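Local coordinates for FAD:protein FMN transferase (Vibrio cholerae, PDB 6NXI) that probably transfers the FMN moiety of FAD, with magnesium as cofactor, to a threonine hydroxyl of a target flavoprotein, at residues Gly182-Leu187 / Ala221-Gly226; Trp160-Val165 / Lys263-Ala268. One frame throughout, in Å; residues are numbered along the deposited sequence.

Contact 1 of 2, residues Gly182-Leu187 / Ala221-Gly226. With MG (magnesium ion), chain D; FAD (flavin-adenine dinucleotide), chain B.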
loop_
_atom_site.group_PDB
_atom_site.type_symbol
_atom_site.label_atom_id
_atom_site.label_comp_id
_atom_site.label_asym_id
_atom_site.label_seq_id
_atom_site.Cartn_x
_atom_site.Cartn_y
_atom_site.Cartn_z
ATOM N N GLY A 182 -4.931 4.155 7.073
ATOM C CA GLY A 182 -5.797 3.777 5.961
ATOM C C GLY A 182 -5.916 2.268 5.821
ATOM O O GLY A 182 -5.882 1.755 4.672
ATOM N N GLY A 183 -5.898 1.501 6.917
ATOM C CA GLY A 183 -6.081 0.054 6.873
ATOM C C GLY A 183 -4.799 -0.757 6.772
ATOM O O GLY A 183 -4.883 -1.988 6.989
ATOM N N GLU A 184 -3.654 -0.129 6.479
ATOM C CA GLU A 184 -2.353 -0.831 6.477
ATOM C C GLU A 184 -1.868 -0.834 7.930
ATOM O O GLU A 184 -2.036 0.219 8.613
ATOM C CB GLU A 184 -1.327 -0.076 5.636
ATOM C CG GLU A 184 -1.214 -0.617 4.211
ATOM C CD GLU A 184 -2.492 -0.867 3.436
ATOM O OE1 GLU A 184 -2.811 -0.044 2.553
ATOM O OE2 GLU A 184 -3.225 -1.888 3.748
ATOM N N ILE A 185 -1.424 -1.988 8.404
ATOM C CA ILE A 185 -1.165 -2.209 9.842
ATOM C C ILE A 185 0.236 -2.738 10.095
ATOM O O ILE A 185 0.763 -3.582 9.371
ATOM C CB ILE A 185 -2.234 -3.157 10.398
ATOM C CG1 ILE A 185 -3.625 -2.570 10.231
ATOM C CG2 ILE A 185 -1.895 -3.507 11.834
ATOM C CD1 ILE A 185 -4.724 -3.579 10.543
ATOM N N ARG A 186 0.798 -2.329 11.213
ATOM C CA ARG A 186 1.969 -3.028 11.755
ATOM C C ARG A 186 1.800 -3.208 13.263
ATOM O O ARG A 186 1.387 -2.240 13.926
ATOM C CB ARG A 186 3.256 -2.282 11.443
ATOM C CG ARG A 186 4.473 -3.043 11.911
ATOM C CD ARG A 186 5.697 -2.596 11.127
ATOM N NE ARG A 186 6.869 -2.910 11.905
ATOM C CZ ARG A 186 8.078 -2.450 11.650
ATOM N NH1 ARG A 186 8.273 -1.606 10.645
ATOM N NH2 ARG A 186 9.079 -2.823 12.450
ATOM N N LEU A 187 2.116 -4.403 13.746
ATOM C CA LEU A 187 1.865 -4.811 15.144
ATOM C C LEU A 187 3.150 -5.231 15.831
ATOM O O LEU A 187 4.039 -5.818 15.182
ATOM C CB LEU A 187 0.964 -6.042 15.139
ATOM C CG LEU A 187 -0.327 -5.977 14.360
ATOM C CD1 LEU A 187 -1.021 -7.331 14.376
ATOM C CD2 LEU A 187 -1.206 -4.855 14.934
ATOM N N ALA A 221 3.660 -6.892 9.866
ATOM C CA ALA A 221 2.790 -5.937 9.163
ATOM C C ALA A 221 1.812 -6.713 8.284
ATOM O O ALA A 221 2.114 -7.848 7.869
ATOM C CB ALA A 221 3.618 -4.995 8.333
ATOM N N ILE A 222 0.657 -6.110 8.130
ATOM C CA ILE A 222 -0.451 -6.631 7.309
ATOM C C ILE A 222 -0.954 -5.540 6.387
ATOM O O ILE A 222 -1.347 -4.487 6.848
ATOM C CB ILE A 222 -1.596 -7.156 8.208
ATOM C CG1 ILE A 222 -1.113 -8.000 9.373
ATOM C CG2 ILE A 222 -2.570 -7.877 7.307
ATOM C CD1 ILE A 222 -0.867 -7.221 10.673
ATOM N N ALA A 223 -1.138 -5.877 5.120
ATOM C CA ALA A 223 -1.696 -4.948 4.123
ATOM C C ALA A 223 -2.755 -5.697 3.354
ATOM O O ALA A 223 -2.595 -6.911 3.094
ATOM C CB ALA A 223 -0.655 -4.427 3.177
ATOM N N THR A 224 -3.802 -4.965 2.991
ATOM C CA THR A 224 -4.918 -5.529 2.205
ATOM C C THR A 224 -5.222 -4.634 1.005
ATOM O O THR A 224 -5.399 -3.434 1.186
ATOM C CB THR A 224 -6.158 -5.676 3.094
ATOM O OG1 THR A 224 -5.872 -6.571 4.166
ATOM C CG2 THR A 224 -7.339 -6.230 2.337
ATOM N N SER A 225 -5.355 -5.201 -0.197
ATOM C CA SER A 225 -5.859 -4.461 -1.365
ATOM C C SER A 225 -7.175 -5.061 -1.819
ATOM O O SER A 225 -7.388 -6.242 -1.526
ATOM C CB SER A 225 -4.823 -4.425 -2.461
ATOM O OG SER A 225 -3.874 -3.419 -2.123
ATOM N N GLY A 226 -8.028 -4.220 -2.387
ATOM C CA GLY A 226 -9.392 -4.597 -2.796
ATOM C C GLY A 226 -10.384 -4.447 -1.647
ATOM O O GLY A 226 -9.981 -4.428 -0.478
HETATM MG MG MG D . -2.309 0.174 0.331
HETATM P PA FAD B . -3.513 0.127 -2.835
HETATM O O1A FAD B . -4.401 -0.993 -3.244
HETATM O O2A FAD B . -2.480 -0.095 -1.802
HETATM O O5B FAD B . -2.801 0.756 -4.120
HETATM C C5B FAD B . -3.707 1.363 -5.079
HETATM C C4B FAD B . -3.218 2.726 -5.503
HETATM O O4B FAD B . -1.919 2.664 -6.143
HETATM C C3B FAD B . -4.156 3.375 -6.520
HETATM O O3B FAD B . -5.116 4.187 -5.844
HETATM C C2B FAD B . -3.199 4.165 -7.421
HETATM O O2B FAD B . -2.875 5.412 -6.849
HETATM C C1B FAD B . -1.970 3.267 -7.434
HETATM N N9A FAD B . -1.957 2.202 -8.414
HETATM C C8A FAD B . -3.024 1.676 -9.155
HETATM N N7A FAD B . -2.661 0.624 -9.848
HETATM C C5A FAD B . -1.309 0.459 -9.622
HETATM C C6A FAD B . -0.380 -0.469 -10.115
HETATM N N6A FAD B . -0.690 -1.497 -10.926
HETATM N N1A FAD B . 0.876 -0.373 -9.635
HETATM C C2A FAD B . 1.181 0.646 -8.807
HETATM N N3A FAD B . 0.384 1.579 -8.271
HETATM C C4A FAD B . -0.867 1.427 -8.738
HETATM N N1 FAD B . -5.540 10.940 -1.265
HETATM C C2 FAD B . -6.182 12.159 -1.289
HETATM O O2 FAD B . -7.381 12.230 -1.637
HETATM N N3 FAD B . -5.558 13.304 -0.909
HETATM C C4 FAD B . -4.249 13.326 -0.505
HETATM O O4 FAD B . -3.706 14.379 -0.200
HETATM C C4X FAD B . -3.537 12.080 -0.489
HETATM N N5 FAD B . -2.273 12.071 -0.119
HETATM C C5X FAD B . -1.607 10.867 -0.121
HETATM C C6 FAD B . -0.247 10.837 0.248
HETATM C C7 FAD B . 0.494 9.675 0.278
HETATM C C7M FAD B . 1.949 9.716 0.689
HETATM C C8 FAD B . -0.148 8.460 -0.062
HETATM C C8M FAD B . 0.601 7.153 -0.066
HETATM C C9 FAD B . -1.496 8.476 -0.435
HETATM C C9A FAD B . -2.250 9.657 -0.464
HETATM N N10 FAD B . -3.593 9.712 -0.858
HETATM C C10 FAD B . -4.280 10.912 -0.884
HETATM C "C1'" FAD B . -4.324 8.462 -1.163
HETATM C "C2'" FAD B . -4.032 7.882 -2.500
HETATM O "O2'" FAD B . -4.458 8.766 -3.532
HETATM C "C3'" FAD B . -4.786 6.549 -2.644
HETATM O "O3'" FAD B . -6.186 6.714 -2.597
HETATM C "C4'" FAD B . -4.484 5.537 -1.555
HETATM O "O4'" FAD B . -3.101 5.589 -1.243
HETATM C "C5'" FAD B . -4.955 4.147 -1.932
HETATM O "O5'" FAD B . -4.445 3.220 -0.941
HETATM P P FAD B . -5.004 1.740 -0.909
HETATM O O1P FAD B . -6.461 1.712 -1.022
HETATM O O2P FAD B . -4.240 1.144 0.252
HETATM O O3P FAD B . -4.448 1.276 -2.323
HETATM O O HOH W 1 -4.259 -4.528 6.481
HETATM O O HOH W 2 -2.710 -2.374 0.173
HETATM O O HOH W 3 -1.023 2.153 0.180
#
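Ile222 meets Ile185 and Leu187 on one face of the sheet, where strands 184-187 and 221-225 run antiparallel. Its CD1 lies 3.7 Å from Leu187 CD1 and 4.0 Å from Ile185 CG2. Pro217 also packs on Ile222. Ile185 and Ile222 form a hydrogen-bonded pair. Ile222 N gives to Ile185 O at 2.8 Å, and Ile185 N gives to Ile222 O at 2.9 Å. Nearer the FAD, the Glu184 side chain makes the link between the strands. The chain bends at chi2 (47°), which brings the carboxylate beside Ala223. Thr224 N donates to Glu184 OE2 at 3.2 Å and meets it from above the carboxylate plane. The other oxygen, Glu184 OE1, binds a magnesium ion at 2.3 Å. That ion also holds one phosphate oxygen from each half of the FAD diphosphate, and Asp269 is a further protein ligand. Ser225 OG donates to FAD O1A at 2.7 Å. A water links Gly183 O and Ile222 O where the strands begin to part. The two carboxylate oxygens of Glu184 thus have separate tasks. The backbone of the next strand helps to orient the group, and the metal probably offsets its charge and that of the diphosphate.

Contact 2 of 2, residues Trp160-Val165 / Lys263-Ala268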
loop_
_atom_site.group_PDB
_atom_site.type_symbol
_atom_site.label_atom_id
_atom_site.label_comp_id
_atom_site.label_asym_id
_atom_site.label_seq_id
_atom_site.Cartn_x
_atom_site.Cartn_y
_atom_site.Cartn_z
ATOM N N TRP A 160 5.024 2.568 4.046
ATOM C CA TRP A 160 6.252 3.260 4.501
ATOM C C TRP A 160 5.931 4.101 5.738
ATOM O O TRP A 160 6.717 4.005 6.731
ATOM C CB TRP A 160 6.835 4.134 3.375
ATOM C CG TRP A 160 8.004 4.938 3.861
ATOM C CD1 TRP A 160 8.006 6.276 4.089
ATOM C CD2 TRP A 160 9.344 4.476 4.158
ATOM N NE1 TRP A 160 9.240 6.678 4.526
ATOM C CE2 TRP A 160 10.071 5.600 4.598
ATOM C CE3 TRP A 160 9.994 3.240 4.112
ATOM C CZ2 TRP A 160 11.404 5.504 4.979
ATOM C CZ3 TRP A 160 11.304 3.131 4.499
ATOM C CH2 TRP A 160 11.999 4.262 4.950
ATOM N N GLY A 161 4.854 4.910 5.717
ATOM C CA GLY A 161 4.508 5.759 6.890
ATOM C C GLY A 161 4.278 4.867 8.128
ATOM O O GLY A 161 4.734 5.202 9.222
ATOM N N VAL A 162 3.640 3.713 7.939
ATOM C CA VAL A 162 3.385 2.762 9.050
ATOM C C VAL A 162 4.714 2.295 9.638
ATOM O O VAL A 162 4.901 2.386 10.862
ATOM C CB VAL A 162 2.526 1.575 8.617
ATOM C CG1 VAL A 162 2.543 0.479 9.683
ATOM C CG2 VAL A 162 1.112 2.028 8.269
ATOM N N ASP A 163 5.679 1.965 8.762
ATOM C CA ASP A 163 7.006 1.515 9.223
ATOM C C ASP A 163 7.713 2.650 9.941
ATOM O O ASP A 163 8.417 2.387 10.960
ATOM C CB ASP A 163 7.827 0.997 8.051
ATOM C CG ASP A 163 7.391 -0.328 7.473
ATOM O OD1 ASP A 163 6.748 -1.136 8.194
ATOM O OD2 ASP A 163 7.737 -0.576 6.320
ATOM N N VAL A 164 7.672 3.857 9.384
ATOM C CA VAL A 164 8.339 5.035 10.017
ATOM C C VAL A 164 7.787 5.253 11.435
ATOM O O VAL A 164 8.588 5.408 12.389
ATOM C CB VAL A 164 8.178 6.283 9.133
ATOM C CG1 VAL A 164 8.512 7.540 9.896
ATOM C CG2 VAL A 164 9.009 6.122 7.868
ATOM N N VAL A 165 6.485 5.194 11.595
ATOM C CA VAL A 165 5.866 5.387 12.939
ATOM C C VAL A 165 6.218 4.219 13.878
ATOM O O VAL A 165 6.527 4.464 15.080
ATOM C CB VAL A 165 4.367 5.628 12.812
ATOM C CG1 VAL A 165 3.657 5.530 14.147
ATOM C CG2 VAL A 165 4.086 6.929 12.056
ATOM N N LYS A 263 7.343 -8.449 7.443
ATOM C CA LYS A 263 7.965 -7.668 8.533
ATOM C C LYS A 263 7.882 -6.160 8.238
ATOM O O LYS A 263 7.828 -5.366 9.190
ATOM C CB LYS A 263 9.407 -8.150 8.722
ATOM C CG LYS A 263 9.523 -9.573 9.273
ATOM C CD LYS A 263 9.002 -9.726 10.689
ATOM C CE LYS A 263 9.333 -11.070 11.306
ATOM N NZ LYS A 263 8.293 -11.435 12.299
ATOM N N SER A 264 7.848 -5.748 6.970
ATOM C CA SER A 264 7.725 -4.351 6.523
ATOM C C SER A 264 6.330 -4.079 5.977
ATOM O O SER A 264 5.893 -4.799 5.087
ATOM C CB SER A 264 8.770 -4.014 5.471
ATOM O OG SER A 264 8.417 -2.828 4.820
ATOM N N CYS A 265 5.686 -3.068 6.519
ATOM C CA CYS A 265 4.381 -2.625 6.000
ATOM C C CYS A 265 4.556 -2.075 4.585
ATOM O O CYS A 265 3.729 -2.358 3.724
ATOM C CB CYS A 265 3.700 -1.647 6.936
ATOM S SG CYS A 265 1.933 -1.519 6.567
ATOM N N MET A 266 5.602 -1.352 4.330
ATOM C CA MET A 266 5.903 -0.885 2.942
ATOM C C MET A 266 5.858 -2.082 1.978
ATOM O O MET A 266 5.160 -2.048 0.897
ATOM C CB MET A 266 7.274 -0.231 2.892
ATOM C CG MET A 266 7.666 0.100 1.497
ATOM S SD MET A 266 9.272 0.871 1.280
ATOM C CE MET A 266 10.365 -0.348 1.981
ATOM N N THR A 267 6.553 -3.149 2.312
ATOM C CA THR A 267 6.663 -4.344 1.460
ATOM C C THR A 267 5.306 -5.029 1.358
ATOM O O THR A 267 4.889 -5.388 0.221
ATOM C CB THR A 267 7.765 -5.259 1.966
ATOM O OG1 THR A 267 8.973 -4.492 1.894
ATOM C CG2 THR A 267 7.838 -6.495 1.100
ATOM N N ALA A 268 4.599 -5.192 2.472
ATOM C CA ALA A 268 3.277 -5.845 2.446
ATOM C C ALA A 268 2.327 -5.042 1.561
ATOM O O ALA A 268 1.581 -5.661 0.779
ATOM C CB ALA A 268 2.674 -6.008 3.789
#
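Asp163 reaches from helix 157-171 to the first turn of helix 265-278, and its carboxylate takes three hydrogen bonds there. Its CG stands anti to the carbonyl carbon (chi1 -72°), which extends the carboxylate toward Ser264, Cys265 and Met266. Cys265 N donates to Asp163 OD1 at 2.8 Å, on the syn side and close to the carboxylate plane. Asp163 OD2 has two donors, which come from opposite faces of that plane. Ser264 OG lies 2.8 Å from Asp163 OD2 and approaches on the syn side. Met266 N is 3.0 Å from Asp163 OD2 and comes from well above the plane, though its N-H points almost straight at the oxygen (169°). Both oxygens of this buried carboxylate are thus engaged, and Arg186 adds a salt bridge to Asp163 OD1.

Ser264 OG also works within its own segment. It accepts from Thr267 N at 3.1 Å and so caps the helix. The same hydroxyl donates its hydrogen bond to Asp163 OD2, so it is acceptor and donor at once.

Apolar contacts lie around this polar centre. Val162 sets CB and CG1 against Cys265, with CG1 3.7 Å from Cys265 CB. The Met266 side chain runs alongside that of Trp160 in the same direction. Its chain is extended through chi2 and turns at chi3 (59°). Met266 SD comes to 3.8 Å from Trp160 CE3, an oblique Met-aromatic contact. Val164 CG2 sits over one face of the indole, near its periphery. Helices 32-50 and 75-90 also touch this ring.

The arrangement is a serine N-cap, in which a carboxylate from a second helix binds both the capping hydroxyl and the N-H groups of Cys265 and Met266. It joins two helices of the ApbE fold at the start of the helix that carries the magnesium ligands Asp269 and Thr273.

In the fold
The centres of contacts 1 and 2 lie about 9 Å apart. Along the chain, residues 160-165 come first and 263-268 last, with both segments of contact 1, 182-187 and then 221-226, between them. Contact 1 joins neighbouring strands of the eight-stranded antiparallel sheet. Contact 2 joins two helices that pack on that sheet. The two contacts touch directly. Arg186 CB packs on Val162, and Ala221 and Ala223 pack against the start of helix 265-278. Glu184 from the sheet and Asp269 from this helix share a magnesium ion, so the joined layers of the fold meet at the FAD diphosphate.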